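Local coordinates for protein exopolygalacturonase (Yersinia enterocolitica, PDB 2UVF) that probably hydrolyses the polygalacturonic acid of pectin from the chain end, as a periplasmic family 28 exopolygalacturonase built on a parallel beta-helix, at residues N310-E313 with K314-D318; V480-N484 with N485-D489; S570-D574 with S575-K579. All coordinates share one frame; numbering follows the deposited sequence.

Contact 1: residues N310-E313 with K314-D318; sequences NQVE and KAVSD
Val316 carries CG1 anti to its amide nitrogen (chi1 163°), which puts CG2 beside that nitrogen and 3.4 Å from the carbonyl oxygen of Val312, one turn back in helix 307-317. Val312 has nearly the same first torsion (177°), and its CG1 stands 4.5 Å from Val316 CG2, a loose apolar contact; both side chains also touch Ala325 of helix 322-328. Between the segments run four successive i to i+4 alpha-helical bonds. Lys314 N gives to Asn310 O at 3.0 Å; the last, from Ser317 N to Glu313 O, is longer at 3.3 Å. Lys314 lays CB against Asn310 O before its chain leads away. Gln311 OE1 bonds Ser331 N and Asn310 ND2 bonds Glu221 O, both outside this ladder. Toward Ser317 and Asp318, the hydroxyl of Ser317 folds back, with OG between its own N and C (chi1 59°), and donates to Lys314 O at 3.0 Å. Asp318 N reaches the same oxygen at 3.2 Å, from the same face of the carbonyl plane. Lys314 O thus accepts from two donors, the serine hydroxyl adding a side-chain bond to the backbone one.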
# COMPACT_ATOMS: atom_id res chain seq x y z
N ASN A 310 21.38 11.70 -11.38
CA ASN A 310 22.65 11.88 -10.70
C ASN A 310 23.19 10.64 -10.01
O ASN A 310 24.39 10.38 -10.04
CB ASN A 310 22.54 13.05 -9.71
CG ASN A 310 22.30 14.40 -10.40
OD1 ASN A 310 22.39 14.51 -11.62
ND2 ASN A 310 22.01 15.42 -9.61
N GLN A 311 22.30 9.87 -9.38
CA GLN A 311 22.67 8.61 -8.74
C GLN A 311 23.05 7.52 -9.75
O GLN A 311 24.00 6.76 -9.50
CB GLN A 311 21.55 8.15 -7.79
CG GLN A 311 21.44 8.99 -6.52
CD GLN A 311 20.30 8.55 -5.58
OE1 GLN A 311 19.18 8.28 -6.03
NE2 GLN A 311 20.58 8.50 -4.29
N VAL A 312 22.35 7.44 -10.88
CA VAL A 312 22.71 6.47 -11.94
C VAL A 312 24.06 6.84 -12.60
O VAL A 312 24.92 5.98 -12.78
CB VAL A 312 21.56 6.21 -12.97
CG1 VAL A 312 21.99 5.26 -14.07
CG2 VAL A 312 20.31 5.69 -12.27
N GLU A 313 24.24 8.11 -12.94
CA GLU A 313 25.52 8.59 -13.46
C GLU A 313 26.71 8.34 -12.50
O GLU A 313 27.78 7.91 -12.92
CB GLU A 313 25.41 10.06 -13.88
CG GLU A 313 24.37 10.26 -15.02
CD GLU A 313 24.27 11.69 -15.55
OE1 GLU A 313 24.82 12.61 -14.89
OE2 GLU A 313 23.65 11.88 -16.62
N LYS A 314 26.51 8.57 -11.20
CA LYS A 314 27.53 8.31 -10.20
C LYS A 314 27.87 6.81 -10.07
O LYS A 314 29.04 6.44 -10.02
CB LYS A 314 27.14 8.91 -8.85
CG LYS A 314 28.04 8.45 -7.71
CD LYS A 314 28.09 9.45 -6.56
CE LYS A 314 29.37 9.24 -5.75
NZ LYS A 314 30.61 9.66 -6.51
N ALA A 315 26.84 5.96 -10.04
CA ALA A 315 27.00 4.51 -9.95
C ALA A 315 27.79 3.93 -11.13
O ALA A 315 28.63 3.04 -10.94
CB ALA A 315 25.65 3.85 -9.85
N VAL A 316 27.51 4.43 -12.34
CA VAL A 316 28.15 3.99 -13.59
C VAL A 316 29.67 4.36 -13.69
O VAL A 316 30.49 3.57 -14.18
CB VAL A 316 27.33 4.47 -14.82
CG1 VAL A 316 28.13 4.42 -16.13
CG2 VAL A 316 26.05 3.65 -14.97
N SER A 317 30.03 5.56 -13.22
CA SER A 317 31.41 6.01 -13.23
C SER A 317 32.23 5.24 -12.20
O SER A 317 33.45 5.09 -12.35
CB SER A 317 31.51 7.51 -13.01
OG SER A 317 30.93 7.89 -11.79
N ASP A 318 31.53 4.71 -11.19
CA ASP A 318 32.08 3.86 -10.14
C ASP A 318 32.19 2.38 -10.52
O ASP A 318 32.72 1.58 -9.75
CB ASP A 318 31.23 3.96 -8.88
CG ASP A 318 31.32 5.30 -8.22
OD1 ASP A 318 31.98 6.21 -8.78
OD2 ASP A 318 30.71 5.46 -7.15

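Contact 2: residues V480-N484 with N485-D489; sequences VTFRN and NAMRD. With SO4 (sulfate ion), chain E.
Arg488 NH2 donates to two oxygens of a bound sulfate, O1 at 3.0 Å and O3 at 3.2 Å. O3 lies at the edge of the guanidinium, while O1 approaches obliquely; the anion probably comes from the crystallisation liquor. Arg488 lies on strand 485-488, one of two strands that meet at a corner of the parallel beta-helix. Strands 480-483 and 485-488 make an angle of 66°, and Asn484 forms the bend with backbone torsions in the left-handed helical region. Its side chain points away from the following strand. OD1 bonds Asn526 ND2 of the neighbouring coil, a link in keeping with the asparagine ladders known at such corners of parallel beta-helices; ND2 bonds Glu61 O. Inside the bend, Phe482 and Asn485 meet. One end of the Asn485 amide stands over the centre of a face of the Phe482 ring, the two planes 62° apart, and Asn485 CB comes within 4.0 Å of Phe482 CE2. The ring gets there because CG is anti to the backbone nitrogen (chi1 -175°), which sends it across the angle between the strands. Leu465 and Leu524 add to its buried surroundings. Met487, two residues beyond Asn485, comes from the opposite direction and makes a Met-aromatic contact at the edge of the ring, its sulfur 5.2 Å from the centroid. The thioether bends at its last torsion, and the methyl CE also nears the rim, 4.1 Å from Phe482 CE2, while SD lies 4.0 Å from Phe482 CZ.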
# COMPACT_ATOMS: atom_id res chain seq x y z
N VAL A 480 -5.58 -15.16 0.81
CA VAL A 480 -5.74 -13.79 0.32
C VAL A 480 -7.22 -13.60 -0.04
O VAL A 480 -7.76 -14.37 -0.83
CB VAL A 480 -4.80 -13.52 -0.91
CG1 VAL A 480 -5.21 -12.27 -1.66
CG2 VAL A 480 -3.32 -13.44 -0.50
N THR A 481 -7.86 -12.60 0.57
CA THR A 481 -9.27 -12.29 0.33
C THR A 481 -9.41 -10.91 -0.28
O THR A 481 -8.85 -9.93 0.22
CB THR A 481 -10.16 -12.39 1.62
OG1 THR A 481 -10.18 -13.74 2.09
CG2 THR A 481 -11.61 -11.97 1.35
N PHE A 482 -10.17 -10.83 -1.37
CA PHE A 482 -10.39 -9.59 -2.08
C PHE A 482 -11.90 -9.45 -2.25
O PHE A 482 -12.50 -10.07 -3.12
CB PHE A 482 -9.66 -9.64 -3.43
CG PHE A 482 -9.72 -8.36 -4.21
CD1 PHE A 482 -8.68 -7.44 -4.13
CD2 PHE A 482 -10.81 -8.08 -5.02
CE1 PHE A 482 -8.72 -6.28 -4.87
CE2 PHE A 482 -10.85 -6.92 -5.76
CZ PHE A 482 -9.80 -6.02 -5.68
N ARG A 483 -12.51 -8.60 -1.43
CA ARG A 483 -13.97 -8.57 -1.31
C ARG A 483 -14.55 -7.18 -1.10
O ARG A 483 -13.86 -6.28 -0.66
CB ARG A 483 -14.44 -9.52 -0.18
CG ARG A 483 -14.11 -9.07 1.21
CD ARG A 483 -14.84 -9.90 2.22
NE ARG A 483 -14.66 -9.43 3.59
CZ ARG A 483 -14.71 -10.20 4.67
NH1 ARG A 483 -14.90 -11.52 4.56
NH2 ARG A 483 -14.54 -9.67 5.87
N ASN A 484 -15.84 -7.02 -1.38
CA ASN A 484 -16.53 -5.78 -1.08
C ASN A 484 -15.76 -4.58 -1.63
O ASN A 484 -15.55 -3.59 -0.96
CB ASN A 484 -16.73 -5.64 0.42
CG ASN A 484 -17.64 -6.70 0.98
OD1 ASN A 484 -18.42 -7.31 0.25
ND2 ASN A 484 -17.54 -6.92 2.28
N ASN A 485 -15.34 -4.72 -2.89
CA ASN A 485 -14.60 -3.68 -3.59
C ASN A 485 -15.33 -3.34 -4.86
O ASN A 485 -15.86 -4.22 -5.53
CB ASN A 485 -13.20 -4.19 -3.98
CG ASN A 485 -12.34 -4.50 -2.79
OD1 ASN A 485 -11.68 -5.54 -2.73
ND2 ASN A 485 -12.33 -3.62 -1.83
N ALA A 486 -15.31 -2.05 -5.21
CA ALA A 486 -15.90 -1.59 -6.45
C ALA A 486 -14.86 -0.98 -7.36
O ALA A 486 -14.00 -0.23 -6.92
CB ALA A 486 -17.05 -0.61 -6.19
N MET A 487 -14.95 -1.29 -8.66
CA MET A 487 -13.90 -0.89 -9.58
C MET A 487 -14.45 -0.40 -10.91
O MET A 487 -15.45 -0.91 -11.40
CB MET A 487 -12.92 -2.04 -9.81
CG MET A 487 -12.55 -2.80 -8.54
SD MET A 487 -11.00 -3.74 -8.69
CE MET A 487 -11.47 -5.27 -9.41
N ARG A 488 -13.79 0.61 -11.49
CA ARG A 488 -14.30 1.22 -12.72
C ARG A 488 -13.14 1.62 -13.62
O ARG A 488 -12.18 2.23 -13.16
CB ARG A 488 -15.20 2.43 -12.39
CG ARG A 488 -15.54 3.34 -13.57
CD ARG A 488 -16.75 4.22 -13.34
NE ARG A 488 -17.46 4.36 -14.62
CZ ARG A 488 -17.39 5.45 -15.40
NH1 ARG A 488 -16.69 6.50 -14.99
NH2 ARG A 488 -18.03 5.48 -16.56
N ASP A 489 -13.24 1.28 -14.90
CA ASP A 489 -12.26 1.71 -15.88
C ASP A 489 -10.85 1.18 -15.59
O ASP A 489 -9.86 1.88 -15.80
CB ASP A 489 -12.25 3.24 -16.01
CG ASP A 489 -13.51 3.80 -16.64
OD1 ASP A 489 -14.29 3.04 -17.22
OD2 ASP A 489 -13.73 5.01 -16.58
S SO4 E . -20.70 3.41 -18.06
O1 SO4 E . -20.67 4.09 -16.76
O2 SO4 E . -21.65 4.12 -18.93
O3 SO4 E . -19.37 3.44 -18.67
O4 SO4 E . -21.14 2.02 -17.89

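Contact 3: residues S570-D574 with S575-K579; sequences SDLRD and SEFNK
Ser575 and Arg573 make the direct hydrogen bond of this corner: Ser575 OG donates to Arg573 O over 2.9 Å, reaching the oxygen from above the carbonyl plane, 57° out of it. The hydroxyl lies beside its own amide nitrogen (chi1 -59°), which turns it back toward Arg573 O, and it also bonds Val554 N in the adjacent coil. A second polar link runs through water. One water molecule donates to Asp574 O at 2.7 Å and to Glu576 OE1 at 2.6 Å, joining the bend to the folded glutamate chain, whose other oxygen, OE2, is held by His555 ND1. The apolar contacts lie on the inner side of the beta-helix. Leu572 points toward the next strand and rests on Ser575, with CD2 only 3.5 Å from Ser575 CB, a tight fit; its CG is 3.3 Å from Ser575 OG. The same methyl, Leu572 CD2, meets Phe577 in the plane of the ring, at the edge, 3.6 Å from CZ. Trp591 meets the phenylalanine as well. The change of direction comes at Asp574, which has left-handed helical backbone torsions, and the chain directions over residues 572-574 and 575-577 differ by 95°. The buried serine hydroxyl is therefore both donor and acceptor beside the apolar Leu572 and Phe577 side chains, tying this turn to the coil next to it, whereas the carbonyl oxygen of Asp574 is served by water.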
# COMPACT_ATOMS: atom_id res chain seq x y z
N SER A 570 -5.85 -21.02 -16.90
CA SER A 570 -5.17 -22.28 -16.96
C SER A 570 -4.37 -22.71 -15.78
O SER A 570 -3.79 -21.95 -15.05
CB SER A 570 -4.47 -22.51 -18.27
OG SER A 570 -3.24 -21.87 -18.32
N ASP A 571 -4.35 -24.01 -15.64
CA ASP A 571 -3.59 -24.64 -14.56
C ASP A 571 -4.18 -24.36 -13.20
O ASP A 571 -3.49 -23.88 -12.29
CB ASP A 571 -2.11 -24.23 -14.60
CG ASP A 571 -1.49 -24.45 -15.96
OD1 ASP A 571 -1.77 -25.49 -16.59
OD2 ASP A 571 -0.71 -23.58 -16.40
N LEU A 572 -5.45 -24.68 -13.05
CA LEU A 572 -6.15 -24.42 -11.81
C LEU A 572 -6.84 -25.68 -11.31
O LEU A 572 -7.42 -26.43 -12.09
CB LEU A 572 -7.16 -23.29 -12.03
CG LEU A 572 -7.91 -22.81 -10.79
CD1 LEU A 572 -7.00 -22.01 -9.88
CD2 LEU A 572 -9.11 -22.01 -11.23
N ARG A 573 -6.79 -25.91 -10.00
CA ARG A 573 -7.45 -27.07 -9.41
C ARG A 573 -8.27 -26.71 -8.19
O ARG A 573 -7.98 -25.72 -7.53
CB ARG A 573 -6.41 -28.13 -9.02
CG ARG A 573 -5.47 -28.48 -10.15
CD ARG A 573 -4.83 -29.82 -9.94
NE ARG A 573 -4.14 -30.24 -11.17
CZ ARG A 573 -3.72 -31.48 -11.42
NH1 ARG A 573 -3.92 -32.45 -10.52
NH2 ARG A 573 -3.11 -31.74 -12.56
N ASP A 574 -9.27 -27.54 -7.89
CA ASP A 574 -10.08 -27.42 -6.65
C ASP A 574 -10.72 -26.02 -6.46
O ASP A 574 -10.87 -25.53 -5.32
CB ASP A 574 -9.30 -27.85 -5.39
CG ASP A 574 -8.28 -28.98 -5.65
OD1 ASP A 574 -8.59 -29.93 -6.40
OD2 ASP A 574 -7.16 -28.90 -5.08
N SER A 575 -11.13 -25.40 -7.57
CA SER A 575 -11.66 -24.04 -7.54
C SER A 575 -13.11 -23.92 -8.04
O SER A 575 -13.54 -24.69 -8.89
CB SER A 575 -10.74 -23.14 -8.36
OG SER A 575 -9.42 -23.17 -7.83
N GLU A 576 -13.86 -22.95 -7.52
CA GLU A 576 -15.23 -22.70 -8.01
C GLU A 576 -15.58 -21.23 -8.29
O GLU A 576 -15.17 -20.34 -7.54
CB GLU A 576 -16.30 -23.37 -7.13
CG GLU A 576 -16.49 -22.76 -5.75
CD GLU A 576 -15.36 -23.12 -4.82
OE1 GLU A 576 -14.79 -24.22 -4.97
OE2 GLU A 576 -15.05 -22.28 -3.93
N PHE A 577 -16.38 -21.01 -9.34
CA PHE A 577 -16.79 -19.69 -9.80
C PHE A 577 -18.32 -19.54 -9.83
O PHE A 577 -18.97 -19.87 -10.84
CB PHE A 577 -16.22 -19.43 -11.20
CG PHE A 577 -14.72 -19.52 -11.26
CD1 PHE A 577 -14.09 -20.74 -11.53
CD2 PHE A 577 -13.93 -18.38 -11.07
CE1 PHE A 577 -12.70 -20.83 -11.59
CE2 PHE A 577 -12.54 -18.47 -11.13
CZ PHE A 577 -11.92 -19.69 -11.39
N ASN A 578 -18.88 -19.02 -8.74
CA ASN A 578 -20.32 -18.91 -8.56
C ASN A 578 -20.89 -17.50 -8.61
O ASN A 578 -20.40 -16.59 -7.94
CB ASN A 578 -20.73 -19.61 -7.27
CG ASN A 578 -20.32 -21.06 -7.26
OD1 ASN A 578 -20.14 -21.67 -8.34
ND2 ASN A 578 -20.12 -21.63 -6.08
N LYS A 579 -21.93 -17.34 -9.43
CA LYS A 579 -22.62 -16.06 -9.60
C LYS A 579 -21.67 -14.98 -10.10
O LYS A 579 -21.61 -13.88 -9.56
CB LYS A 579 -23.33 -15.65 -8.31
CG LYS A 579 -24.17 -16.77 -7.68
CD LYS A 579 -24.48 -16.47 -6.22
CE LYS A 579 -25.44 -15.31 -6.09
NZ LYS A 579 -26.58 -15.51 -7.03
O HOH W 1 -12.81 -25.04 -3.47

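In the fold
Contacts 2 and 3 are both corners of the parallel beta-helix, each bending through a residue in the left-handed helical region. Their centres are 18 Å apart and their nearest atoms about 11 Å, so they do not touch, but their strands join the same run of coils toward the C-terminal end. Contact 1 lies on helix 307-317, which falls in the chain between strands 289-293 and 334-339, with its centre 42 Å from that of contact 2, across the chain's centre, and 49 Å from that of contact 3. The side chain of Gln311 is about 13 Å from a bound galacturonic acid, too far to touch it; that pocket includes Asp381, Asp402 and Arg240.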